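Long-range contact in acyl-CoA dehydrogenase domain protein Tcur3481 (Thermomonospora curvata, PDB 6WY9), which probably acts as a flavin-dependent acyl-CoA dehydrogenase, and binds FAD: residues B[95-100]-B[214-219]. Sequence-based numbering, arbitrary orientation.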
ATOM      1  N   LEU B  95     -29.201 -19.752  11.141  1.00 47.48           N
ATOM      2  CA  LEU B  95     -29.800 -18.426  11.239  1.00 48.71           C
ATOM      3  C   LEU B  95     -30.643 -18.100  10.010  1.00 49.13           C
ATOM      4  O   LEU B  95     -31.698 -17.467  10.133  1.00 52.14           O
ATOM      5  CB  LEU B  95     -28.708 -17.372  11.456  1.00 47.84           C
ATOM      6  CG  LEU B  95     -28.049 -17.337  12.835  1.00 49.94           C
ATOM      7  CD1 LEU B  95     -26.961 -16.199  12.860  1.00 51.10           C
ATOM      8  CD2 LEU B  95     -29.104 -17.097  13.876  1.00 52.43           C
ATOM      9  N   ALA B  96     -30.214 -18.532   8.817  1.00 49.05           N
ATOM     10  CA  ALA B  96     -31.057 -18.379   7.626  1.00 49.27           C
ATOM     11  C   ALA B  96     -32.370 -19.137   7.782  1.00 50.50           C
ATOM     12  O   ALA B  96     -33.437 -18.652   7.367  1.00 52.32           O
ATOM     13  CB  ALA B  96     -30.322 -18.870   6.380  1.00 48.46           C
ATOM     14  N   ILE B  97     -32.314 -20.345   8.354  1.00 49.45           N
ATOM     15  CA  ILE B  97     -33.553 -21.099   8.556  1.00 51.92           C
ATOM     16  C   ILE B  97     -34.419 -20.408   9.590  1.00 52.81           C
ATOM     17  O   ILE B  97     -35.656 -20.337   9.465  1.00 54.87           O
ATOM     18  CB  ILE B  97     -33.253 -22.552   8.970  1.00 51.54           C
ATOM     19  CG1 ILE B  97     -32.676 -23.315   7.776  1.00 53.39           C
ATOM     20  CG2 ILE B  97     -34.558 -23.231   9.465  1.00 53.42           C
ATOM     21  CD1 ILE B  97     -31.909 -24.583   8.160  1.00 53.45           C
ATOM     22  N   ALA B  98     -33.786 -19.933  10.656  1.00 52.73           N
ATOM     23  CA  ALA B  98     -34.549 -19.340  11.743  1.00 53.99           C
ATOM     24  C   ALA B  98     -35.293 -18.118  11.250  1.00 57.93           C
ATOM     25  O   ALA B  98     -36.450 -17.903  11.608  1.00 61.16           O
ATOM     26  CB  ALA B  98     -33.618 -18.990  12.903  1.00 52.26           C
ATOM     27  N   GLU B  99     -34.670 -17.339  10.375  1.00 58.96           N
ATOM     28  CA  GLU B  99     -35.255 -16.079   9.970  1.00 64.45           C
ATOM     29  C   GLU B  99     -36.045 -16.156   8.672  1.00 61.93           C
ATOM     30  O   GLU B  99     -36.845 -15.256   8.406  1.00 64.26           O
ATOM     31  CB  GLU B  99     -34.150 -15.027   9.829  1.00 71.20           C
ATOM     32  CG  GLU B  99     -34.698 -13.619   9.606  1.00 83.02           C
ATOM     33  CD  GLU B  99     -35.048 -12.866  10.896  1.00 91.69           C
ATOM     34  OE1 GLU B  99     -35.538 -11.720  10.787  1.00 97.68           O
ATOM     35  OE2 GLU B  99     -34.818 -13.400  12.005  1.00 92.72           O
ATOM     36  N   HIS B 100     -35.826 -17.181   7.843  1.00 59.23           N
ATOM     37  CA  HIS B 100     -36.462 -17.242   6.530  1.00 60.93           C
ATOM     38  C   HIS B 100     -37.052 -18.603   6.204  1.00 63.19           C
ATOM     39  O   HIS B 100     -37.602 -18.770   5.106  1.00 65.13           O
ATOM     40  CB  HIS B 100     -35.472 -16.873   5.425  1.00 61.01           C
ATOM     41  CG  HIS B 100     -34.878 -15.511   5.580  1.00 60.74           C
ATOM     42  ND1 HIS B 100     -35.510 -14.366   5.133  1.00 64.62           N
ATOM     43  CD2 HIS B 100     -33.718 -15.108   6.143  1.00 58.77           C
ATOM     44  CE1 HIS B 100     -34.750 -13.319   5.406  1.00 64.66           C
ATOM     45  NE2 HIS B 100     -33.658 -13.745   6.015  1.00 61.03           N
ATOM     46  N   ALA B 214     -36.534 -13.316   0.744  1.00 55.21           N
ATOM     47  CA  ALA B 214     -35.389 -12.495   1.103  1.00 55.86           C
ATOM     48  C   ALA B 214     -34.200 -13.321   1.611  1.00 54.34           C
ATOM     49  O   ALA B 214     -33.193 -12.747   2.028  1.00 53.35           O
ATOM     50  CB  ALA B 214     -35.809 -11.460   2.151  1.00 57.60           C
ATOM     51  N   ALA B 215     -34.281 -14.653   1.555  1.00 52.23           N
ATOM     52  CA  ALA B 215     -33.271 -15.476   2.214  1.00 47.67           C
ATOM     53  C   ALA B 215     -31.887 -15.281   1.612  1.00 45.90           C
ATOM     54  O   ALA B 215     -30.895 -15.249   2.348  1.00 45.12           O
ATOM     55  CB  ALA B 215     -33.655 -16.951   2.158  1.00 46.72           C
ATOM     56  N   LEU B 216     -31.797 -15.168   0.281  1.00 45.52           N
ATOM     57  CA  LEU B 216     -30.459 -15.171  -0.352  1.00 45.97           C
ATOM     58  C   LEU B 216     -29.680 -13.921   0.002  1.00 44.41           C
ATOM     59  O   LEU B 216     -28.563 -14.040   0.546  1.00 42.42           O
ATOM     60  CB  LEU B 216     -30.590 -15.341  -1.868  1.00 48.87           C
ATOM     61  CG  LEU B 216     -29.201 -15.283  -2.555  1.00 51.24           C
ATOM     62  CD1 LEU B 216     -28.213 -16.230  -1.921  1.00 49.41           C
ATOM     63  CD2 LEU B 216     -29.238 -15.537  -4.083  1.00 53.14           C
ATOM     64  N   PRO B 217     -30.166 -12.705  -0.277  1.00 44.11           N
ATOM     65  CA  PRO B 217     -29.344 -11.529   0.066  1.00 44.20           C
ATOM     66  C   PRO B 217     -29.103 -11.429   1.560  1.00 45.55           C
ATOM     67  O   PRO B 217     -28.024 -11.012   1.980  1.00 46.33           O
ATOM     68  CB  PRO B 217     -30.150 -10.332  -0.474  1.00 42.91           C
ATOM     69  CG  PRO B 217     -31.499 -10.917  -0.986  1.00 45.05           C
ATOM     70  CD  PRO B 217     -31.557 -12.362  -0.634  1.00 45.34           C
ATOM     71  N   TRP B 218     -30.088 -11.818   2.383  1.00 46.90           N
ATOM     72  CA  TRP B 218     -29.877 -11.832   3.828  1.00 47.58           C
ATOM     73  C   TRP B 218     -28.749 -12.788   4.213  1.00 45.91           C
ATOM     74  O   TRP B 218     -27.861 -12.459   5.021  1.00 44.27           O
ATOM     75  CB  TRP B 218     -31.168 -12.232   4.514  1.00 51.80           C
ATOM     76  CG  TRP B 218     -31.198 -12.003   5.946  1.00 57.67           C
ATOM     77  CD1 TRP B 218     -31.624 -10.876   6.582  1.00 61.94           C
ATOM     78  CD2 TRP B 218     -30.849 -12.940   6.966  1.00 59.78           C
ATOM     79  NE1 TRP B 218     -31.546 -11.046   7.944  1.00 64.23           N
ATOM     80  CE2 TRP B 218     -31.072 -12.306   8.206  1.00 62.75           C
ATOM     81  CE3 TRP B 218     -30.363 -14.248   6.954  1.00 60.52           C
ATOM     82  CZ2 TRP B 218     -30.831 -12.938   9.424  1.00 63.04           C
ATOM     83  CZ3 TRP B 218     -30.125 -14.877   8.172  1.00 61.32           C
ATOM     84  CH2 TRP B 218     -30.365 -14.222   9.385  1.00 62.28           C
ATOM     85  N   THR B 219     -28.783 -13.994   3.660  1.00 45.00           N
ATOM     86  CA  THR B 219     -27.776 -14.968   4.036  1.00 43.98           C
ATOM     87  C   THR B 219     -26.390 -14.519   3.575  1.00 42.80           C
ATOM     88  O   THR B 219     -25.402 -14.718   4.284  1.00 42.94           O
ATOM     89  CB  THR B 219     -28.154 -16.345   3.479  1.00 43.28           C
ATOM     90  OG1 THR B 219     -29.400 -16.735   4.044  1.00 46.44           O
ATOM     91  CG2 THR B 219     -27.117 -17.391   3.888  1.00 42.93           C
TER
HETATM   92  O   HOH W   1     -37.689 -14.260   3.219  1.00 52.72           O
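H100 and W218 form the aromatic centre of this contact, a worked example of how two helices can be joined by ring edges, ring faces and one water, with no direct hydrogen bond between 95-100 and 214-219. The imidazole stands edge-on over the indole in a T-shaped pair, planes at 67°, with NE2 of H100 3.0 Å from CG of W218. W218 carries CG anti to the backbone N (chi1 -167°), which lays the indole across helix 87-100 as a knob among L95, A96, E99 and H100.

CH-pi contacts cover faces of both rings. CB of E99 sits over the six-membered ring of W218, on the same face as the imidazole, while CA of A215 lies 3.8 Å from the centroid of the H100 ring, covering one imidazole face; CG of E99 lies against the other. Apolar contact continues at the far end of the indole, where CH2 of W218 comes within 4.1 Å of CB of L95. With an alanine in place of W218, the edge of H100 would probably lose its aromatic floor and a gap would open beside L95 and E99.

Polar links are few. One water, its O 2.9 Å from ND1 of H100, accepts from N of A214, the N-cap residue of helix 215-248. OG1 of T219 touches CB of A96 (3.3 Å) but hydrogen-bonds within its own helix, to O of A215, which N of T219 reaches from the opposite face. Strand 172-179 lines the contact through L175, which touches A215 and T219. The chemistry implies that helix 87-100 of the N-terminal helical part meets the start of helix 215-248, the first helix after the central strands of the acyl-CoA dehydrogenase fold, at a junction remote from the flavin and probably held more by ring orientation and dispersion than by charge.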